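Local coordinates for protein aspartate-semialdehyde dehydrogenase (Thermus thermophilus, PDB 2YV3) that probably catalyses the NADPH-dependent reductive dephosphorylation of L-aspartyl-4-phosphate to L-aspartate-semialdehyde, a shared step of lysine, threonine and methionine biosynthesis, at residues L20-F25 / G284-E289; M132-L137 / V242-A247; E164-T169 / P233-H238; R171-E176 / L187-I192. All coordinates share one frame; numbering follows the deposited sequence.

Contact 1 of 4, residues L20-F25 / G284-E289; sequences LEARNF and GKWDVE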
loop_
_atom_site.group_PDB
_atom_site.type_symbol
_atom_site.label_atom_id
_atom_site.label_comp_id
_atom_site.label_asym_id
_atom_site.label_seq_id
_atom_site.Cartn_x
_atom_site.Cartn_y
_atom_site.Cartn_z
ATOM N N LEU A 20 7.221 11.896 -26.933
ATOM C CA LEU A 20 6.901 12.331 -28.284
ATOM C C LEU A 20 8.205 12.467 -29.033
ATOM O O LEU A 20 8.279 12.272 -30.241
ATOM C CB LEU A 20 6.180 13.667 -28.251
ATOM C CG LEU A 20 5.292 13.954 -29.454
ATOM C CD1 LEU A 20 4.417 12.747 -29.737
ATOM C CD2 LEU A 20 4.444 15.200 -29.177
ATOM N N GLU A 21 9.249 12.801 -28.298
ATOM C CA GLU A 21 10.560 12.933 -28.882
ATOM C C GLU A 21 11.163 11.521 -29.025
ATOM O O GLU A 21 11.593 11.121 -30.113
ATOM C CB GLU A 21 11.405 13.785 -27.956
ATOM C CG GLU A 21 12.768 14.126 -28.469
ATOM C CD GLU A 21 13.572 14.921 -27.459
ATOM O OE1 GLU A 21 13.036 15.910 -26.908
ATOM O OE2 GLU A 21 14.742 14.560 -27.222
ATOM N N ALA A 22 11.142 10.767 -27.920
ATOM C CA ALA A 22 11.709 9.417 -27.826
ATOM C C ALA A 22 11.155 8.351 -28.743
ATOM O O ALA A 22 11.817 7.345 -28.976
ATOM C CB ALA A 22 11.627 8.914 -26.375
ATOM N N ARG A 23 9.932 8.539 -29.222
ATOM C CA ARG A 23 9.314 7.571 -30.122
ATOM C C ARG A 23 9.558 8.061 -31.532
ATOM O O ARG A 23 9.119 7.447 -32.500
ATOM C CB ARG A 23 7.803 7.486 -29.903
ATOM C CG ARG A 23 7.363 7.288 -28.469
ATOM C CD ARG A 23 6.370 6.137 -28.349
ATOM N NE ARG A 23 7.043 4.939 -27.859
ATOM C CZ ARG A 23 6.534 3.712 -27.902
ATOM N NH1 ARG A 23 5.330 3.496 -28.420
ATOM N NH2 ARG A 23 7.232 2.699 -27.419
ATOM N N ASN A 24 10.256 9.188 -31.627
ATOM C CA ASN A 24 10.553 9.820 -32.903
ATOM C C ASN A 24 9.240 10.084 -33.595
ATOM O O ASN A 24 9.084 9.752 -34.768
ATOM C CB ASN A 24 11.416 8.914 -33.790
ATOM C CG ASN A 24 12.689 8.466 -33.106
ATOM O OD1 ASN A 24 12.674 7.545 -32.288
ATOM N ND2 ASN A 24 13.806 9.125 -33.432
ATOM N N PHE A 25 8.286 10.661 -32.869
ATOM C CA PHE A 25 6.985 10.961 -33.463
ATOM C C PHE A 25 7.188 11.984 -34.568
ATOM O O PHE A 25 7.630 13.103 -34.327
ATOM C CB PHE A 25 5.997 11.496 -32.424
ATOM C CG PHE A 25 4.558 11.409 -32.869
ATOM C CD1 PHE A 25 3.981 12.428 -33.622
ATOM C CD2 PHE A 25 3.794 10.269 -32.588
ATOM C CE1 PHE A 25 2.656 12.307 -34.097
ATOM C CE2 PHE A 25 2.479 10.140 -33.054
ATOM C CZ PHE A 25 1.912 11.154 -33.807
ATOM N N GLY A 284 10.296 5.372 -15.106
ATOM C CA GLY A 284 11.228 5.640 -16.180
ATOM C C GLY A 284 10.961 4.792 -17.409
ATOM O O GLY A 284 10.957 5.294 -18.525
ATOM N N LYS A 285 10.730 3.500 -17.207
ATOM C CA LYS A 285 10.487 2.581 -18.310
ATOM C C LYS A 285 9.103 2.768 -18.929
ATOM O O LYS A 285 8.188 3.207 -18.243
ATOM C CB LYS A 285 10.638 1.154 -17.810
ATOM C CG LYS A 285 12.065 0.657 -17.811
ATOM C CD LYS A 285 12.109 -0.805 -18.217
ATOM C CE LYS A 285 11.567 -1.718 -17.132
ATOM N NZ LYS A 285 12.655 -2.121 -16.182
ATOM N N TRP A 286 8.936 2.453 -20.216
ATOM C CA TRP A 286 7.614 2.606 -20.839
ATOM C C TRP A 286 6.783 1.404 -20.437
ATOM O O TRP A 286 5.559 1.426 -20.509
ATOM C CB TRP A 286 7.683 2.677 -22.373
ATOM C CG TRP A 286 8.638 3.695 -22.910
ATOM C CD1 TRP A 286 9.134 4.786 -22.252
ATOM C CD2 TRP A 286 9.237 3.710 -24.213
ATOM N NE1 TRP A 286 10.014 5.471 -23.057
ATOM C CE2 TRP A 286 10.104 4.828 -24.266
ATOM C CE3 TRP A 286 9.142 2.877 -25.340
ATOM C CZ2 TRP A 286 10.858 5.146 -25.403
ATOM C CZ3 TRP A 286 9.891 3.193 -26.472
ATOM C CH2 TRP A 286 10.744 4.315 -26.489
ATOM N N ASP A 287 7.449 0.347 -20.002
ATOM C CA ASP A 287 6.717 -0.831 -19.583
ATOM C C ASP A 287 6.170 -0.748 -18.177
ATOM O O ASP A 287 6.414 0.199 -17.416
ATOM C CB ASP A 287 7.581 -2.083 -19.671
ATOM C CG ASP A 287 7.648 -2.631 -21.057
ATOM O OD1 ASP A 287 6.982 -2.056 -21.936
ATOM O OD2 ASP A 287 8.362 -3.638 -21.258
ATOM N N VAL A 288 5.424 -1.782 -17.847
ATOM C CA VAL A 288 4.831 -1.923 -16.550
ATOM C C VAL A 288 5.427 -3.230 -16.113
ATOM O O VAL A 288 5.518 -4.167 -16.908
ATOM C CB VAL A 288 3.288 -2.059 -16.660
ATOM C CG1 VAL A 288 2.925 -3.041 -17.775
ATOM C CG2 VAL A 288 2.706 -2.548 -15.353
ATOM N N GLU A 289 5.864 -3.311 -14.873
ATOM C CA GLU A 289 6.400 -4.569 -14.402
ATOM C C GLU A 289 5.277 -5.276 -13.686
ATOM O O GLU A 289 4.383 -4.625 -13.161
ATOM C CB GLU A 289 7.588 -4.329 -13.474
ATOM C CG GLU A 289 8.879 -4.009 -14.241
ATOM C CD GLU A 289 9.931 -3.337 -13.373
ATOM O OE1 GLU A 289 11.037 -3.056 -13.870
ATOM O OE2 GLU A 289 9.643 -3.079 -12.188
#

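Contact 2 of 4, residues M132-L137 / V242-A247; sequences MALWPL and VSVEFA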
loop_
_atom_site.group_PDB
_atom_site.type_symbol
_atom_site.label_atom_id
_atom_site.label_comp_id
_atom_site.label_asym_id
_atom_site.label_seq_id
_atom_site.Cartn_x
_atom_site.Cartn_y
_atom_site.Cartn_z
ATOM N N MET A 132 -2.862 -2.867 -18.542
ATOM C CA MET A 132 -1.695 -3.357 -19.233
ATOM C C MET A 132 -1.362 -4.770 -18.769
ATOM O O MET A 132 -0.770 -5.564 -19.497
ATOM C CB MET A 132 -0.517 -2.428 -18.962
ATOM C CG MET A 132 0.587 -2.569 -19.973
ATOM S SD MET A 132 0.230 -1.719 -21.512
ATOM C CE MET A 132 -1.614 -1.517 -21.497
ATOM N N ALA A 133 -1.741 -5.081 -17.542
ATOM C CA ALA A 133 -1.479 -6.396 -17.020
ATOM C C ALA A 133 -2.778 -7.188 -16.999
ATOM O O ALA A 133 -2.799 -8.369 -17.363
ATOM C CB ALA A 133 -0.888 -6.296 -15.617
ATOM N N LEU A 134 -3.866 -6.538 -16.602
ATOM C CA LEU A 134 -5.151 -7.229 -16.510
ATOM C C LEU A 134 -5.827 -7.479 -17.846
ATOM O O LEU A 134 -6.818 -8.197 -17.922
ATOM C CB LEU A 134 -6.121 -6.477 -15.588
ATOM C CG LEU A 134 -7.231 -7.382 -15.037
ATOM C CD1 LEU A 134 -6.626 -8.285 -13.949
ATOM C CD2 LEU A 134 -8.383 -6.553 -14.487
ATOM N N TRP A 135 -5.306 -6.888 -18.907
ATOM C CA TRP A 135 -5.906 -7.121 -20.204
ATOM C C TRP A 135 -5.754 -8.586 -20.623
ATOM O O TRP A 135 -6.742 -9.281 -20.877
ATOM C CB TRP A 135 -5.281 -6.237 -21.284
ATOM C CG TRP A 135 -5.886 -6.606 -22.567
ATOM C CD1 TRP A 135 -5.246 -6.933 -23.721
ATOM C CD2 TRP A 135 -7.273 -6.849 -22.791
ATOM N NE1 TRP A 135 -6.152 -7.380 -24.650
ATOM C CE2 TRP A 135 -7.406 -7.337 -24.102
ATOM C CE3 TRP A 135 -8.420 -6.702 -22.005
ATOM C CZ2 TRP A 135 -8.633 -7.682 -24.649
ATOM C CZ3 TRP A 135 -9.633 -7.037 -22.542
ATOM C CH2 TRP A 135 -9.735 -7.526 -23.857
ATOM N N PRO A 136 -4.500 -9.075 -20.706
ATOM C CA PRO A 136 -4.261 -10.467 -21.099
ATOM C C PRO A 136 -4.823 -11.559 -20.169
ATOM O O PRO A 136 -5.112 -12.663 -20.619
ATOM C CB PRO A 136 -2.739 -10.523 -21.254
ATOM C CG PRO A 136 -2.259 -9.478 -20.292
ATOM C CD PRO A 136 -3.225 -8.360 -20.499
ATOM N N LEU A 137 -4.993 -11.265 -18.887
ATOM C CA LEU A 137 -5.532 -12.267 -17.961
ATOM C C LEU A 137 -7.007 -12.435 -18.272
ATOM O O LEU A 137 -7.543 -13.538 -18.313
ATOM C CB LEU A 137 -5.355 -11.812 -16.509
ATOM C CG LEU A 137 -3.928 -11.728 -15.933
ATOM C CD1 LEU A 137 -2.918 -11.307 -17.009
ATOM C CD2 LEU A 137 -3.916 -10.729 -14.765
ATOM N N VAL A 242 -2.880 -6.480 -6.744
ATOM C CA VAL A 242 -4.098 -6.936 -7.395
ATOM C C VAL A 242 -4.517 -8.358 -7.021
ATOM O O VAL A 242 -3.704 -9.169 -6.594
ATOM C CB VAL A 242 -3.939 -6.812 -8.925
ATOM C CG1 VAL A 242 -5.230 -7.212 -9.637
ATOM C CG2 VAL A 242 -3.549 -5.388 -9.276
ATOM N N SER A 243 -5.809 -8.638 -7.152
ATOM C CA SER A 243 -6.357 -9.954 -6.848
ATOM C C SER A 243 -7.522 -10.157 -7.788
ATOM O O SER A 243 -8.194 -9.197 -8.153
ATOM C CB SER A 243 -6.827 -10.014 -5.407
ATOM O OG SER A 243 -5.776 -9.635 -4.541
ATOM N N VAL A 244 -7.763 -11.398 -8.190
ATOM C CA VAL A 244 -8.843 -11.675 -9.120
ATOM C C VAL A 244 -9.423 -13.071 -8.963
ATOM O O VAL A 244 -8.754 -13.998 -8.512
ATOM C CB VAL A 244 -8.363 -11.568 -10.603
ATOM C CG1 VAL A 244 -9.542 -11.432 -11.504
ATOM C CG2 VAL A 244 -7.412 -10.418 -10.790
ATOM N N GLU A 245 -10.682 -13.212 -9.350
ATOM C CA GLU A 245 -11.344 -14.502 -9.323
ATOM C C GLU A 245 -11.625 -14.744 -10.809
ATOM O O GLU A 245 -12.139 -13.857 -11.499
ATOM C CB GLU A 245 -12.641 -14.438 -8.506
ATOM C CG GLU A 245 -13.326 -15.793 -8.324
ATOM C CD GLU A 245 -14.554 -15.718 -7.430
ATOM O OE1 GLU A 245 -15.439 -14.863 -7.688
ATOM O OE2 GLU A 245 -14.639 -16.527 -6.476
ATOM N N PHE A 246 -11.264 -15.925 -11.306
ATOM C CA PHE A 246 -11.448 -16.232 -12.718
ATOM C C PHE A 246 -12.530 -17.232 -13.082
ATOM O O PHE A 246 -13.098 -17.915 -12.227
ATOM C CB PHE A 246 -10.122 -16.705 -13.302
ATOM C CG PHE A 246 -9.055 -15.665 -13.280
ATOM C CD1 PHE A 246 -8.996 -14.693 -14.276
ATOM C CD2 PHE A 246 -8.115 -15.640 -12.254
ATOM C CE1 PHE A 246 -8.015 -13.704 -14.253
ATOM C CE2 PHE A 246 -7.128 -14.655 -12.226
ATOM C CZ PHE A 246 -7.078 -13.683 -13.228
ATOM N N ALA A 247 -12.814 -17.301 -14.376
ATOM C CA ALA A 247 -13.810 -18.234 -14.881
ATOM C C ALA A 247 -13.076 -19.539 -15.090
ATOM O O ALA A 247 -13.458 -20.586 -14.561
ATOM C CB ALA A 247 -14.371 -17.745 -16.207
#

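Contact 3 of 4, residues E164-T169 / P233-H238; sequences ELLTET and PTLRAH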
loop_
_atom_site.group_PDB
_atom_site.type_symbol
_atom_site.label_atom_id
_atom_site.label_comp_id
_atom_site.label_asym_id
_atom_site.label_seq_id
_atom_site.Cartn_x
_atom_site.Cartn_y
_atom_site.Cartn_z
ATOM N N GLU A 164 6.706 19.066 -3.442
ATOM C CA GLU A 164 6.314 19.170 -2.047
ATOM C C GLU A 164 6.907 18.018 -1.252
ATOM O O GLU A 164 7.467 18.203 -0.168
ATOM C CB GLU A 164 4.796 19.134 -1.930
ATOM C CG GLU A 164 4.245 20.072 -0.870
ATOM C CD GLU A 164 3.242 19.388 0.039
ATOM O OE1 GLU A 164 2.365 18.680 -0.501
ATOM O OE2 GLU A 164 3.326 19.559 1.281
ATOM N N LEU A 165 6.790 16.822 -1.803
ATOM C CA LEU A 165 7.295 15.656 -1.120
ATOM C C LEU A 165 8.809 15.742 -0.879
ATOM O O LEU A 165 9.303 15.262 0.139
ATOM C CB LEU A 165 6.906 14.394 -1.909
ATOM C CG LEU A 165 7.147 13.006 -1.294
ATOM C CD1 LEU A 165 6.815 12.978 0.176
ATOM C CD2 LEU A 165 6.279 11.999 -2.026
ATOM N N LEU A 166 9.538 16.364 -1.797
ATOM C CA LEU A 166 10.972 16.473 -1.643
ATOM C C LEU A 166 11.290 17.404 -0.488
ATOM O O LEU A 166 11.943 17.022 0.487
ATOM C CB LEU A 166 11.613 17.022 -2.928
ATOM C CG LEU A 166 11.456 16.246 -4.243
ATOM C CD1 LEU A 166 11.994 17.094 -5.371
ATOM C CD2 LEU A 166 12.170 14.886 -4.170
ATOM N N THR A 167 10.822 18.638 -0.626
ATOM C CA THR A 167 11.025 19.667 0.361
ATOM C C THR A 167 10.453 19.274 1.711
ATOM O O THR A 167 11.102 19.442 2.723
ATOM C CB THR A 167 10.397 21.000 -0.116
ATOM O OG1 THR A 167 10.345 21.933 0.966
ATOM C CG2 THR A 167 9.000 20.773 -0.631
ATOM N N GLU A 168 9.248 18.733 1.739
ATOM C CA GLU A 168 8.648 18.347 3.009
ATOM C C GLU A 168 9.384 17.238 3.747
ATOM O O GLU A 168 9.667 17.361 4.941
ATOM C CB GLU A 168 7.185 17.949 2.808
ATOM C CG GLU A 168 6.283 19.125 2.423
ATOM C CD GLU A 168 6.509 20.360 3.304
ATOM O OE1 GLU A 168 7.325 21.230 2.911
ATOM O OE2 GLU A 168 5.884 20.452 4.394
ATOM N N THR A 169 9.689 16.148 3.049
ATOM C CA THR A 169 10.394 15.045 3.681
ATOM C C THR A 169 11.718 15.608 4.187
ATOM O O THR A 169 12.315 15.089 5.128
ATOM C CB THR A 169 10.666 13.884 2.684
ATOM O OG1 THR A 169 9.457 13.537 1.997
ATOM C CG2 THR A 169 11.164 12.651 3.428
ATOM N N PRO A 233 4.456 7.896 0.028
ATOM C CA PRO A 233 5.676 8.659 -0.258
ATOM C C PRO A 233 6.536 8.116 -1.389
ATOM O O PRO A 233 7.544 7.452 -1.166
ATOM C CB PRO A 233 6.407 8.664 1.087
ATOM C CG PRO A 233 5.317 8.476 2.065
ATOM C CD PRO A 233 4.477 7.412 1.411
ATOM N N THR A 234 6.126 8.414 -2.611
ATOM C CA THR A 234 6.857 7.986 -3.782
ATOM C C THR A 234 6.752 9.058 -4.859
ATOM O O THR A 234 5.724 9.693 -5.012
ATOM C CB THR A 234 6.330 6.638 -4.267
ATOM O OG1 THR A 234 6.465 5.695 -3.204
ATOM C CG2 THR A 234 7.151 6.121 -5.415
ATOM N N LEU A 235 7.843 9.281 -5.576
ATOM C CA LEU A 235 7.880 10.287 -6.617
ATOM C C LEU A 235 6.876 10.058 -7.733
ATOM O O LEU A 235 5.773 10.572 -7.680
ATOM C CB LEU A 235 9.278 10.382 -7.239
ATOM C CG LEU A 235 10.414 11.134 -6.552
ATOM C CD1 LEU A 235 9.854 12.432 -5.972
ATOM C CD2 LEU A 235 11.046 10.293 -5.484
ATOM N N ARG A 236 7.257 9.263 -8.732
ATOM C CA ARG A 236 6.405 9.041 -9.900
ATOM C C ARG A 236 5.836 7.664 -10.255
ATOM O O ARG A 236 5.204 7.550 -11.303
ATOM C CB ARG A 236 7.126 9.604 -11.139
ATOM C CG ARG A 236 8.658 9.447 -11.118
ATOM C CD ARG A 236 9.293 10.141 -12.313
ATOM N NE ARG A 236 8.826 9.580 -13.578
ATOM C CZ ARG A 236 8.869 10.213 -14.746
ATOM N NH1 ARG A 236 9.356 11.449 -14.829
ATOM N NH2 ARG A 236 8.432 9.603 -15.834
ATOM N N ALA A 237 6.002 6.644 -9.407
ATOM C CA ALA A 237 5.492 5.301 -9.746
ATOM C C ALA A 237 4.279 4.743 -8.973
ATOM O O ALA A 237 4.267 4.694 -7.740
ATOM C CB ALA A 237 6.641 4.297 -9.669
ATOM N N HIS A 238 3.266 4.288 -9.694
ATOM C CA HIS A 238 2.082 3.727 -9.036
ATOM C C HIS A 238 2.168 2.229 -8.755
ATOM O O HIS A 238 2.470 1.451 -9.642
ATOM C CB HIS A 238 0.826 3.958 -9.877
ATOM C CG HIS A 238 0.214 5.316 -9.718
ATOM N ND1 HIS A 238 -0.900 5.712 -10.429
ATOM C CD2 HIS A 238 0.561 6.370 -8.946
ATOM C CE1 HIS A 238 -1.211 6.952 -10.104
ATOM N NE2 HIS A 238 -0.339 7.376 -9.206
#

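Contact 4 of 4, residues R171-E176 / L187-I192; sequences RFLHGE and LPFNVI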
loop_
_atom_site.group_PDB
_atom_site.type_symbol
_atom_site.label_atom_id
_atom_site.label_comp_id
_atom_site.label_asym_id
_atom_site.label_seq_id
_atom_site.Cartn_x
_atom_site.Cartn_y
_atom_site.Cartn_z
ATOM N N ARG A 171 12.298 18.879 5.421
ATOM C CA ARG A 171 12.123 19.601 6.663
ATOM C C ARG A 171 11.812 18.591 7.772
ATOM O O ARG A 171 12.254 18.756 8.905
ATOM C CB ARG A 171 11.020 20.641 6.488
ATOM C CG ARG A 171 11.431 21.837 5.610
ATOM C CD ARG A 171 10.204 22.665 5.284
ATOM N NE ARG A 171 9.359 22.814 6.469
ATOM C CZ ARG A 171 8.038 22.976 6.440
ATOM N NH1 ARG A 171 7.401 23.011 5.278
ATOM N NH2 ARG A 171 7.353 23.096 7.576
ATOM N N PHE A 172 11.084 17.529 7.426
ATOM C CA PHE A 172 10.764 16.460 8.381
ATOM C C PHE A 172 12.087 16.011 9.041
ATOM O O PHE A 172 12.256 16.122 10.250
ATOM C CB PHE A 172 10.114 15.260 7.658
ATOM C CG PHE A 172 9.687 14.151 8.588
ATOM C CD1 PHE A 172 8.529 14.264 9.346
ATOM C CD2 PHE A 172 10.502 13.038 8.786
ATOM C CE1 PHE A 172 8.193 13.293 10.300
ATOM C CE2 PHE A 172 10.174 12.059 9.739
ATOM C CZ PHE A 172 9.022 12.189 10.498
ATOM N N LEU A 173 13.027 15.516 8.235
ATOM C CA LEU A 173 14.323 15.078 8.748
ATOM C C LEU A 173 15.041 16.107 9.604
ATOM O O LEU A 173 15.948 15.762 10.356
ATOM C CB LEU A 173 15.240 14.678 7.594
ATOM C CG LEU A 173 15.024 13.261 7.077
ATOM C CD1 LEU A 173 15.302 12.284 8.221
ATOM C CD2 LEU A 173 13.609 13.083 6.573
ATOM N N HIS A 174 14.633 17.367 9.494
ATOM C CA HIS A 174 15.273 18.438 10.249
ATOM C C HIS A 174 14.482 18.918 11.456
ATOM O O HIS A 174 14.874 19.873 12.121
ATOM C CB HIS A 174 15.575 19.619 9.326
ATOM C CG HIS A 174 16.673 19.348 8.346
ATOM N ND1 HIS A 174 17.935 18.956 8.735
ATOM C CD2 HIS A 174 16.702 19.424 6.995
ATOM C CE1 HIS A 174 18.695 18.803 7.665
ATOM N NE2 HIS A 174 17.970 19.081 6.596
ATOM N N GLY A 175 13.363 18.258 11.728
ATOM C CA GLY A 175 12.561 18.618 12.880
ATOM C C GLY A 175 11.260 19.341 12.624
ATOM O O GLY A 175 10.226 18.939 13.161
ATOM N N GLU A 176 11.296 20.397 11.814
ATOM C CA GLU A 176 10.097 21.180 11.542
ATOM C C GLU A 176 8.925 20.383 10.974
ATOM O O GLU A 176 9.079 19.611 10.031
ATOM C CB GLU A 176 10.443 22.389 10.653
ATOM C CG GLU A 176 11.361 22.116 9.461
ATOM C CD GLU A 176 11.942 23.407 8.845
ATOM O OE1 GLU A 176 12.523 23.347 7.731
ATOM O OE2 GLU A 176 11.830 24.485 9.485
ATOM N N LEU A 187 2.165 14.290 3.642
ATOM C CA LEU A 187 2.512 12.954 3.157
ATOM C C LEU A 187 3.890 12.395 3.509
ATOM O O LEU A 187 4.131 11.204 3.326
ATOM C CB LEU A 187 2.313 12.870 1.638
ATOM C CG LEU A 187 2.556 11.484 1.006
ATOM C CD1 LEU A 187 1.485 10.490 1.447
ATOM C CD2 LEU A 187 2.550 11.617 -0.497
ATOM N N PRO A 188 4.816 13.227 4.009
ATOM C CA PRO A 188 6.117 12.618 4.328
ATOM C C PRO A 188 5.990 11.549 5.413
ATOM O O PRO A 188 5.430 11.801 6.468
ATOM C CB PRO A 188 6.960 13.814 4.760
ATOM C CG PRO A 188 6.424 14.906 3.907
ATOM C CD PRO A 188 4.921 14.695 4.000
ATOM N N PHE A 189 6.496 10.353 5.127
ATOM C CA PHE A 189 6.441 9.223 6.054
ATOM C C PHE A 189 5.029 8.903 6.505
ATOM O O PHE A 189 4.740 8.793 7.691
ATOM C CB PHE A 189 7.340 9.512 7.250
ATOM C CG PHE A 189 8.789 9.437 6.918
ATOM C CD1 PHE A 189 9.380 8.209 6.646
ATOM C CD2 PHE A 189 9.553 10.585 6.815
ATOM C CE1 PHE A 189 10.715 8.131 6.275
ATOM C CE2 PHE A 189 10.892 10.517 6.443
ATOM C CZ PHE A 189 11.472 9.286 6.172
ATOM N N ASN A 190 4.140 8.723 5.550
ATOM C CA ASN A 190 2.768 8.460 5.916
ATOM C C ASN A 190 1.949 8.028 4.712
ATOM O O ASN A 190 2.410 8.120 3.574
ATOM C CB ASN A 190 2.191 9.738 6.510
ATOM C CG ASN A 190 0.747 9.600 6.895
ATOM O OD1 ASN A 190 0.366 8.650 7.568
ATOM N ND2 ASN A 190 -0.072 10.563 6.478
ATOM N N VAL A 191 0.739 7.544 4.937
ATOM C CA VAL A 191 -0.073 7.181 3.797
ATOM C C VAL A 191 -1.454 7.766 4.025
ATOM O O VAL A 191 -1.921 7.831 5.162
ATOM C CB VAL A 191 -0.100 5.629 3.570
ATOM C CG1 VAL A 191 1.307 5.146 3.286
ATOM C CG2 VAL A 191 -0.705 4.892 4.775
ATOM N N ILE A 192 -2.090 8.210 2.944
ATOM C CA ILE A 192 -3.410 8.848 3.009
ATOM C C ILE A 192 -4.406 7.967 2.286
ATOM O O ILE A 192 -4.396 7.917 1.068
ATOM C CB ILE A 192 -3.386 10.236 2.285
ATOM C CG1 ILE A 192 -2.182 11.047 2.742
ATOM C CG2 ILE A 192 -4.617 11.047 2.627
ATOM C CD1 ILE A 192 -1.686 11.972 1.717
#

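Contact 1 of 4, residues L20-F25 / G284-E289
Arg23 and Trp286 meet at the surface, between the end of helix 11-22 and the turn before strand 288-295. The two side chains come from opposite directions. The Arg23 chain is bent at chi2 and chi3, which brings Arg23 NE over one face of the Trp286 ring, offset toward the rim. Arg23 NE lies 3.6 Å from Trp286 CZ3. The guanidinium stands almost upright on the ring, the planes 85° apart, and presents its edge. The placing of NH2 is doubtful, because it is modelled too close to the indole.

The apolar part is small. Ala22 CB approaches Trp286 CZ2 obliquely at 4.0 Å.

Backbone bonds shape the end of the helix. Asn24 has positive phi, and Asn24 N to Glu21 O (2.8 Å) and Phe25 N to Leu20 O (3.1 Å) complete a Schellman motif. In the other segment, Lys285 NZ forms a salt bridge with Glu289 OE1 at 3.0 Å and has a second partner in Glu266.

The contact joins the NAD-binding and dimerisation parts of the chain. Its chemistry implies a small, exposed, loosely defined touch of arginine and alanine on one tryptophan, in which any pull of the positive charge on the ring can only be tentative.

Contact 2 of 4, residues M132-L137 / V242-A247
Phe246 points from strand 237-246 toward Leu137 of helix 125-141. Its CB starts the ring on that course. CG lies anti to the carbonyl carbon (chi1 -64°), and the ring reaches out to the helix. Over one face, toward the rim, lies Val244 CG1 of the same strand, 3.7 Å above the plane of the Phe246 ring. Further out, Phe246 CE1 meets Leu137 CB at 4.0 Å and passes 4.1 Å from Leu137 O. The tip atom Phe246 CZ is 4.2 Å from the same Leu137 CB. This approach to the ring is oblique.

Val244 has a second role. While CG1 rests near the rim of the Phe246 ring, Val244 CG2 turns to the helix and meets Leu134 CD1 at 3.9 Å. The Leu134 and Val244 side chains cross obliquely. Phe305 of strand 302-310 touches Leu134, Leu137 and Val244, and Val146 of strand 143-151 closes on Leu134 and Val244.

Ser243 points away from the helix and packs on Ile147 of the second subunit. The sheet thus has an apolar face under the helix and a face toward the dimer partner. The contact's chemistry is purely apolar, implying that side-chain shape and burial hold helix to sheet here.

Contact 3 of 4, residues E164-T169 / P233-H238
Leu165 and Leu166 of helix 159-173 carry the contact with the loop that leads into strand 237-246, and it is mainly apolar. Leu165 points at the loop with CG anti to its own N (chi1 -171°), which sets CD2 against the backbone of Pro233 and Thr234. Leu165 CD2 lies 3.8 Å from Pro233 CA and 3.6 Å from Thr234 N. Leu165 CD1 is farther off, 4.4 Å from Pro233 CB. Leu166 reaches the residue after these: Leu166 CD2 meets Leu235 CD1 at 3.8 Å, and the two side chains cross at about a right angle. Phe189 of the second subunit packs on Leu165, Thr234 and Leu235, so the dimer partner helps to enclose this cluster.

Hydrogen bonding within the helix is local. Leu165 O takes two donors from Thr169: Thr169 N at 3.1 Å, as in any helix, and the hydroxyl OG1, which lies in the carbonyl plane. The hydroxyl is thereby folded back on its own helix.

Charged groups sit farther along the loop. Arg236 forms salt bridges with Glu15 and Asp310.

The loop runs on to His238, the predicted proton acceptor, which touches Cys125, the predicted site of the acyl-thioester intermediate. The arrangement is consistent with the border of the active site in an aspartate-semialdehyde dehydrogenase. An interface helix lies against the loop that enters the strand bearing the histidine.

Contact 4 of 4, residues R171-E176 / L187-I192
Phe172, on the last turn of helix 159-173, faces Phe189, a loop residue with left-handed backbone angles (phi 55°, psi 53°), while Gly175 is the first residue to leave helical angles, with positive phi. Gly175 N bonds to Phe172 O at 2.8 Å and His174 N to Arg171 O at 2.8 Å, and these two bonds hold the turn.

The two phenyl rings carry most of the contact. The centroids of the Phe172 and Phe189 rings are 4.9 Å apart and the ring planes are inclined at 41°, an oblique pairing. The side of Phe172 with CD2 and CE2 meets the side of Phe189 with CD2 and CE2, CD2 to CD2 at 3.3 Å. Phe172 CG lies opposite the backbone N (chi1 -177°), and this swings the ring out to the loop. Leu173 adds one methyl: Leu173 CD2 is 3.7 Å from Phe189 CE2, in the plane of that ring at its edge. The same methyl lies at the edge of the Phe172 ring. An alanine in place of Phe172 removes the ring, and Phe189 would probably be freer to turn, with a gap left beside it.

Phe189 also packs on Pro233 of the second subunit, and Leu173 on Leu166 there. Asn190 OD1 accepts a hydrogen bond from Leu280 N of that subunit. The arrangement is an aromatic helix-to-loop contact at the dimer interface of the dimerisation domain.

Overall arrangement
Contact 2 is wholly buried, contact 3 largely so, contact 4 partly, and contact 1 lies on the surface. Contacts 2 and 3 share strand 237-246, one at its end and the other at its start. Contacts 3 and 4 share helix 159-173 and touch, for example through Pro233 CG and Leu187 O. Contacts 1 and 2 meet where Val288 packs on Met132. Chemistry follows place. Aliphatic and aromatic groups fill contact 2, leucines against a proline and backbone contact 3, two phenylalanines and a leucine contact 4. Exposed contact 1 instead sets an arginine and an alanine against an indole and joins the NAD-binding and dimerisation ranges. The second subunit reaches contacts 2, 3 and 4.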